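Local coordinates for NUDIX hydrolase (PDB 3QSJ), which probably hydrolyses phosphorus-containing acid anhydrides as a metal-dependent Nudix hydrolase, and holds a calcium ion at its metal site, at residues G46-A57 with P73-E82; T83-L91 with T103-C114. All blocks are in the same frame, centred on the assembly; numbering follows the deposited sequence.

Contact 1 of 2, residues G46-A57 with P73-E82; sequences GGAADPSDAEMA and PALAVTALRE. With CA (calcium ion), chain B.
Arg81 and Glu82 of helix 73-82 reach across to Asp53 and Gly46 of 46-57 within the Nudix motif, here a strand end, a loop and a short helix laid against the motif's long helix, with the axes of 51-57 and 73-82 at 114°. The polar links centre on Asp53, whose side chain sits as a knob in the hole between Ala74, Val77, Thr78 and Arg81. Arg81 grips it side-on: NE meets Asp53 OD1 at 2.8 Å and NH2 meets OD2, both nearly straight and on syn lone pairs, with carboxylate and guanidinium only 4° from coplanar. Two more donors reach Asp53 OD2, Thr78 OG1 and Asp50 N, each from above the carboxylate plane, so three bonds hold this oxygen. The Asp50 N bond and that from Ser52 N to Asp50 OD2 make a capping box starting helix 51-57. Arg81 NH2 also donates to Ala48 O (3.1 Å), and NH1 forms salt bridges with Glu82 OE2 and Glu85 OE2.

Apolar contacts follow the helices: Ala54 CB on Ala74 CB, Ala57 on Pro73 and Val77, and the selenomethionine Met56 CE on Val77 CG1.

Glu82, bent at chi2 (-75°), folds along Gly46 and Gly47; a side chain on Gly47 would collide with its carboxylate. Glu82 OE1 and Gly46 O, 2.9 Å apart, do not hydrogen-bond but both bind calcium, at 2.4 Å from OE1 to the ion.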
# COMPACT_ATOMS: atom_id res chain seq x y z
N GLY A 46 -1.62 2.25 -3.61
CA GLY A 46 -0.29 2.18 -4.23
C GLY A 46 -0.15 3.11 -5.40
O GLY A 46 -1.06 3.89 -5.70
N GLY A 47 0.98 3.07 -6.05
CA GLY A 47 1.15 3.93 -7.21
C GLY A 47 2.59 4.06 -7.60
O GLY A 47 3.47 3.40 -7.04
N ALA A 48 2.83 4.94 -8.54
CA ALA A 48 4.13 5.13 -9.16
C ALA A 48 5.07 5.78 -8.20
O ALA A 48 4.69 6.69 -7.43
CB ALA A 48 3.98 5.99 -10.45
N ALA A 49 6.35 5.36 -8.29
CA ALA A 49 7.42 5.97 -7.52
C ALA A 49 7.56 7.46 -7.88
O ALA A 49 7.37 7.85 -9.03
CB ALA A 49 8.77 5.26 -7.79
N ASP A 50 7.90 8.29 -6.88
CA ASP A 50 8.15 9.75 -7.04
C ASP A 50 9.60 10.02 -6.57
O ASP A 50 10.06 9.32 -5.66
CB ASP A 50 7.16 10.53 -6.17
CG ASP A 50 7.30 12.07 -6.17
OD1 ASP A 50 6.78 12.72 -7.10
OD2 ASP A 50 8.02 12.61 -5.27
N PRO A 51 10.29 11.06 -7.09
CA PRO A 51 11.69 11.32 -6.65
C PRO A 51 11.83 11.54 -5.15
O PRO A 51 12.84 11.12 -4.60
CB PRO A 51 12.07 12.61 -7.39
CG PRO A 51 11.20 12.58 -8.65
CD PRO A 51 9.91 11.94 -8.22
N SER A 52 10.83 12.20 -4.48
CA SER A 52 10.99 12.45 -3.03
C SER A 52 10.95 11.14 -2.22
O SER A 52 11.27 11.19 -1.04
CB SER A 52 9.94 13.43 -2.49
OG SER A 52 8.61 12.93 -2.64
N ASP A 53 10.51 10.00 -2.83
CA ASP A 53 10.43 8.74 -2.08
C ASP A 53 11.83 8.26 -1.64
O ASP A 53 12.00 7.95 -0.45
CB ASP A 53 9.69 7.64 -2.86
CG ASP A 53 8.24 8.02 -3.12
OD1 ASP A 53 7.73 8.92 -2.39
OD2 ASP A 53 7.64 7.47 -4.06
N ALA A 54 12.82 8.25 -2.56
CA ALA A 54 14.17 7.86 -2.18
C ALA A 54 14.78 8.88 -1.21
O ALA A 54 15.49 8.48 -0.30
CB ALA A 54 15.05 7.75 -3.42
N GLU A 55 14.38 10.15 -1.31
CA GLU A 55 14.92 11.19 -0.38
C GLU A 55 14.44 10.90 1.06
O GLU A 55 15.23 10.87 2.02
CB GLU A 55 14.47 12.58 -0.80
CG GLU A 55 15.01 13.04 -2.15
CD GLU A 55 14.69 14.48 -2.47
OE1 GLU A 55 13.50 14.80 -2.68
OE2 GLU A 55 15.64 15.30 -2.52
N MSE A 56 13.12 10.60 1.20
CA MSE A 56 12.55 10.24 2.49
C MSE A 56 13.12 8.91 2.99
O MSE A 56 13.33 8.76 4.20
CB MSE A 56 11.02 10.13 2.40
CG MSE A 56 10.36 11.52 2.28
SE MSE A 56 8.41 11.34 2.35
CE MSE A 56 8.15 10.96 0.36
N ALA A 57 13.43 7.99 2.07
CA ALA A 57 13.98 6.71 2.52
C ALA A 57 15.34 6.89 3.22
O ALA A 57 15.67 6.10 4.11
CB ALA A 57 14.06 5.72 1.38
N PRO A 73 13.96 0.26 0.18
CA PRO A 73 13.56 1.33 1.13
C PRO A 73 12.79 2.42 0.40
O PRO A 73 11.76 2.83 0.91
CB PRO A 73 14.90 1.88 1.66
CG PRO A 73 15.81 0.61 1.63
CD PRO A 73 15.42 -0.02 0.27
N ALA A 74 13.27 2.89 -0.76
CA ALA A 74 12.52 3.95 -1.49
C ALA A 74 11.14 3.45 -1.87
O ALA A 74 10.18 4.21 -1.74
CB ALA A 74 13.27 4.38 -2.75
N LEU A 75 11.02 2.22 -2.39
CA LEU A 75 9.69 1.71 -2.81
C LEU A 75 8.74 1.49 -1.61
O LEU A 75 7.53 1.69 -1.75
CB LEU A 75 9.87 0.43 -3.70
CG LEU A 75 10.39 0.87 -5.08
CD1 LEU A 75 10.86 -0.29 -5.89
CD2 LEU A 75 9.28 1.58 -5.88
N ALA A 76 9.29 1.18 -0.42
CA ALA A 76 8.49 1.06 0.82
C ALA A 76 7.88 2.42 1.10
O ALA A 76 6.68 2.52 1.38
CB ALA A 76 9.34 0.63 2.02
N VAL A 77 8.67 3.46 0.93
CA VAL A 77 8.20 4.84 1.07
C VAL A 77 7.11 5.16 0.04
O VAL A 77 6.07 5.73 0.40
CB VAL A 77 9.38 5.85 1.06
CG1 VAL A 77 8.83 7.28 0.97
CG2 VAL A 77 10.20 5.70 2.36
N THR A 78 7.32 4.76 -1.23
CA THR A 78 6.31 4.98 -2.28
C THR A 78 5.00 4.40 -1.79
O THR A 78 3.98 5.04 -1.85
CB THR A 78 6.76 4.30 -3.62
OG1 THR A 78 8.00 4.88 -4.04
CG2 THR A 78 5.63 4.36 -4.70
N ALA A 79 5.04 3.17 -1.29
CA ALA A 79 3.82 2.50 -0.82
C ALA A 79 3.14 3.24 0.34
O ALA A 79 1.91 3.43 0.31
CB ALA A 79 4.15 1.06 -0.44
N LEU A 80 3.93 3.69 1.30
CA LEU A 80 3.43 4.41 2.49
C LEU A 80 2.85 5.76 2.05
O LEU A 80 1.79 6.17 2.55
CB LEU A 80 4.58 4.60 3.47
CG LEU A 80 4.92 3.31 4.22
CD1 LEU A 80 6.36 3.38 4.76
CD2 LEU A 80 3.86 3.00 5.29
N ARG A 81 3.53 6.44 1.16
CA ARG A 81 3.04 7.75 0.70
C ARG A 81 1.68 7.63 -0.02
O ARG A 81 0.79 8.45 0.20
CB ARG A 81 4.06 8.44 -0.24
CG ARG A 81 3.50 9.76 -0.89
CD ARG A 81 4.49 10.44 -1.86
NE ARG A 81 5.03 9.48 -2.85
CZ ARG A 81 4.35 8.97 -3.87
NH1 ARG A 81 3.08 9.35 -4.11
NH2 ARG A 81 4.94 8.09 -4.69
N GLU A 82 1.59 6.68 -0.96
CA GLU A 82 0.40 6.45 -1.80
C GLU A 82 -0.77 6.06 -0.89
O GLU A 82 -1.90 6.53 -1.08
CB GLU A 82 0.70 5.34 -2.80
CG GLU A 82 1.63 5.79 -3.93
CD GLU A 82 1.01 6.69 -4.99
OE1 GLU A 82 -0.23 6.64 -5.17
OE2 GLU A 82 1.78 7.36 -5.73
CA CA B . -2.35 5.82 -5.78
O HOH W 1 -1.64 6.68 -7.82
O HOH W 2 -2.63 8.07 -4.76

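Contact 2 of 2, residues T83-L91 with T103-C114; sequences TAEEIGWLL and TPLAPDEQADLC. With CA (calcium ion), chain B.
Pro104 covers one face of the Trp89 indole at its six-membered end, a CH-pi contact with CB 3.5 Å from that ring's centroid and 5° off its normal. The two side chains run side by side in the same direction. The ring reaches the proline because CG is turned beside the backbone N (chi1 -69°), while Trp89 NE1 bonds to Glu166 O. An alanine in place of Trp89 would probably leave this face of Pro104 without its partner and Glu166 O without the indole N-H.

Polar evidence comes from two direct hydrogen bonds. Leu105 N donates to Gly88 O at 3.0 Å, tying the two loops together backbone to backbone. Gln110, extended throughout, sends NE2 to Glu85 O at 3.1 Å; the bond is almost straight and lies in the amide plane, although it meets the carbonyl from above its plane. Its other amide atom, OE1, accepts from Arg168, which helps fix how the amide is turned. Gly88 CA packs against this amide, where a side chain would run into OE1; its positive phi also suits a glycine just past the helix end.

The axes of helices 83-87 and 107-113 come within 8.6 Å at 125°. Between them Ala84 CB meets Leu113 CD1 at 3.7 Å, and beyond the helix ends Leu90 CD1 meets Leu105 CD2 between the two loops.

A water donates to both Glu85 OE2 and Leu113 O, bridging the helices, while Glu85 OE2 also pairs with Arg81. The other carboxylate oxygen, OE1, faces the metal site: it receives a bond from a calcium-bound water, 2.9 Å away, and Glu86 OE2 binds the ion directly at 2.2 Å. Successive glutamates serving one metal from the first and second shells are typical of the Nudix-box helix.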
# COMPACT_ATOMS: atom_id res chain seq x y z
N THR A 83 -0.48 5.28 0.18
CA THR A 83 -1.50 4.89 1.14
C THR A 83 -2.05 6.15 1.88
O THR A 83 -3.26 6.27 2.07
CB THR A 83 -0.94 3.85 2.13
OG1 THR A 83 -0.56 2.68 1.36
CG2 THR A 83 -1.97 3.44 3.16
N ALA A 84 -1.15 7.07 2.28
CA ALA A 84 -1.59 8.27 3.01
C ALA A 84 -2.48 9.08 2.09
O ALA A 84 -3.53 9.60 2.51
CB ALA A 84 -0.35 9.09 3.44
N GLU A 85 -2.09 9.18 0.82
CA GLU A 85 -2.88 9.96 -0.13
C GLU A 85 -4.26 9.36 -0.31
O GLU A 85 -5.22 10.09 -0.42
CB GLU A 85 -2.20 9.97 -1.52
CG GLU A 85 -0.88 10.73 -1.53
CD GLU A 85 -0.14 10.61 -2.85
OE1 GLU A 85 -0.72 10.03 -3.80
OE2 GLU A 85 1.02 11.06 -2.93
N GLU A 86 -4.34 8.02 -0.40
CA GLU A 86 -5.59 7.36 -0.76
C GLU A 86 -6.56 7.19 0.40
O GLU A 86 -7.76 7.40 0.20
CB GLU A 86 -5.22 6.00 -1.40
CG GLU A 86 -4.63 6.18 -2.78
CD GLU A 86 -4.33 4.85 -3.43
OE1 GLU A 86 -5.22 3.96 -3.40
OE2 GLU A 86 -3.24 4.73 -4.03
N ILE A 87 -6.05 6.84 1.58
CA ILE A 87 -6.95 6.55 2.71
C ILE A 87 -6.76 7.42 3.95
O ILE A 87 -7.46 7.20 4.95
CB ILE A 87 -6.97 5.03 3.03
CG1 ILE A 87 -5.56 4.55 3.43
CG2 ILE A 87 -7.51 4.22 1.80
CD1 ILE A 87 -5.30 4.09 4.82
N GLY A 88 -5.86 8.41 3.87
CA GLY A 88 -5.75 9.41 4.94
C GLY A 88 -5.06 8.98 6.23
O GLY A 88 -5.28 9.60 7.29
N TRP A 89 -4.33 7.87 6.18
CA TRP A 89 -3.57 7.44 7.36
C TRP A 89 -2.09 7.34 6.95
O TRP A 89 -1.77 6.73 5.91
CB TRP A 89 -4.03 6.06 7.89
CG TRP A 89 -5.42 6.09 8.51
CD1 TRP A 89 -6.60 6.00 7.85
CD2 TRP A 89 -5.74 6.19 9.90
NE1 TRP A 89 -7.65 6.14 8.73
CE2 TRP A 89 -7.15 6.27 10.00
CE3 TRP A 89 -4.98 6.34 11.07
CZ2 TRP A 89 -7.82 6.39 11.23
CZ3 TRP A 89 -5.64 6.40 12.29
CH2 TRP A 89 -7.04 6.39 12.36
N LEU A 90 -1.20 7.85 7.82
CA LEU A 90 0.25 7.68 7.64
C LEU A 90 0.63 6.59 8.53
O LEU A 90 0.52 6.72 9.77
CB LEU A 90 1.07 8.92 8.05
CG LEU A 90 1.36 9.93 6.99
CD1 LEU A 90 1.90 11.23 7.59
CD2 LEU A 90 2.31 9.37 5.93
N LEU A 91 1.06 5.49 7.93
CA LEU A 91 1.48 4.30 8.66
C LEU A 91 2.96 4.35 8.95
O LEU A 91 3.73 4.95 8.20
CB LEU A 91 1.21 3.04 7.84
CG LEU A 91 -0.23 2.51 7.89
CD1 LEU A 91 -1.16 3.49 7.36
CD2 LEU A 91 -0.36 1.33 7.09
N THR A 103 -2.44 8.77 14.98
CA THR A 103 -3.59 9.55 14.57
C THR A 103 -3.73 9.55 13.04
O THR A 103 -2.75 9.43 12.30
CB THR A 103 -3.48 11.01 15.08
OG1 THR A 103 -2.28 11.56 14.57
CG2 THR A 103 -3.51 11.12 16.62
N PRO A 104 -4.95 9.77 12.55
CA PRO A 104 -5.12 9.93 11.10
C PRO A 104 -4.71 11.35 10.71
O PRO A 104 -4.61 12.27 11.55
CB PRO A 104 -6.64 9.80 10.91
CG PRO A 104 -7.23 10.30 12.21
CD PRO A 104 -6.24 9.92 13.28
N LEU A 105 -4.58 11.56 9.42
CA LEU A 105 -4.37 12.91 8.90
C LEU A 105 -5.73 13.59 8.91
O LEU A 105 -6.76 12.95 8.67
CB LEU A 105 -3.88 12.82 7.43
CG LEU A 105 -2.50 12.22 7.23
CD1 LEU A 105 -2.33 11.86 5.74
CD2 LEU A 105 -1.40 13.21 7.69
N ALA A 106 -5.73 14.89 9.16
CA ALA A 106 -6.96 15.66 9.09
C ALA A 106 -7.31 15.76 7.57
O ALA A 106 -6.40 15.67 6.74
CB ALA A 106 -6.72 17.06 9.66
N PRO A 107 -8.59 15.94 7.21
CA PRO A 107 -8.95 16.10 5.79
C PRO A 107 -8.05 17.06 5.03
O PRO A 107 -7.62 16.73 3.93
CB PRO A 107 -10.39 16.65 5.85
CG PRO A 107 -10.93 16.15 7.12
CD PRO A 107 -9.78 16.07 8.09
N ASP A 108 -7.72 18.24 5.64
CA ASP A 108 -6.87 19.27 4.99
C ASP A 108 -5.44 18.81 4.74
O ASP A 108 -4.86 19.18 3.73
CB ASP A 108 -6.87 20.57 5.79
CG ASP A 108 -7.93 21.58 5.40
OD1 ASP A 108 -8.77 21.27 4.52
OD2 ASP A 108 -7.93 22.70 5.98
N GLU A 109 -4.87 18.01 5.64
CA GLU A 109 -3.50 17.51 5.46
C GLU A 109 -3.54 16.46 4.38
O GLU A 109 -2.65 16.43 3.55
CB GLU A 109 -2.95 16.88 6.76
CG GLU A 109 -2.93 17.87 7.93
CD GLU A 109 -2.50 17.29 9.25
OE1 GLU A 109 -3.11 16.28 9.68
OE2 GLU A 109 -1.56 17.84 9.85
N GLN A 110 -4.59 15.60 4.37
CA GLN A 110 -4.71 14.60 3.28
C GLN A 110 -4.87 15.35 1.95
O GLN A 110 -4.26 14.99 0.96
CB GLN A 110 -5.88 13.63 3.50
CG GLN A 110 -6.01 12.55 2.42
CD GLN A 110 -7.15 11.59 2.67
OE1 GLN A 110 -7.97 11.74 3.61
NE2 GLN A 110 -7.24 10.56 1.84
N ALA A 111 -5.68 16.40 1.93
CA ALA A 111 -5.86 17.17 0.69
C ALA A 111 -4.52 17.72 0.18
O ALA A 111 -4.22 17.61 -1.01
CB ALA A 111 -6.85 18.32 0.92
N ASP A 112 -3.71 18.29 1.10
CA ASP A 112 -2.37 18.84 0.82
C ASP A 112 -1.41 17.75 0.31
O ASP A 112 -0.59 18.03 -0.56
CB ASP A 112 -1.78 19.50 2.08
CG ASP A 112 -2.32 20.89 2.34
OD1 ASP A 112 -3.13 21.38 1.52
OD2 ASP A 112 -1.96 21.48 3.38
N LEU A 113 -1.50 16.53 0.86
CA LEU A 113 -0.63 15.43 0.38
C LEU A 113 -1.02 15.02 -1.03
O LEU A 113 -0.15 14.60 -1.79
CB LEU A 113 -0.74 14.20 1.27
CG LEU A 113 -0.24 14.23 2.69
CD1 LEU A 113 0.04 12.78 3.15
CD2 LEU A 113 1.02 15.05 2.86
N CYS A 114 -2.31 15.15 -1.40
CA CYS A 114 -2.77 14.78 -2.74
C CYS A 114 -2.39 15.78 -3.86
O CYS A 114 -2.54 15.47 -5.05
CB CYS A 114 -4.25 14.43 -2.75
SG CYS A 114 -4.65 12.98 -1.72
CA CA B . -2.35 5.82 -5.78
O HOH W 3 1.86 12.91 -1.24
O HOH W 2 -2.63 8.07 -4.76
O HOH W 1 -1.64 6.68 -7.82

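How the contacts relate
From the N terminus, strand 42-48 delivers Gly46 to the metal, and contact 1 closes the connection from helix 51-58 back to helix 72-87. Contact 2 opens only after that, closing a second excursion, through strand 93-94, that returns with helix 107-113. The two contacts are thus in series, neither nested nor crossed, with centres 15 Å apart on successive parts of helix 72-87. They meet at the calcium, which both touch together with two shared waters; Gly46 N probably hydrogen-bonds Glu86 OE2 there. Leu80 CD2 also packs on Leu91 O. Helix 119-125 touches side chains of both contacts, so it borders helix 51-58, the long helix and helix 107-113.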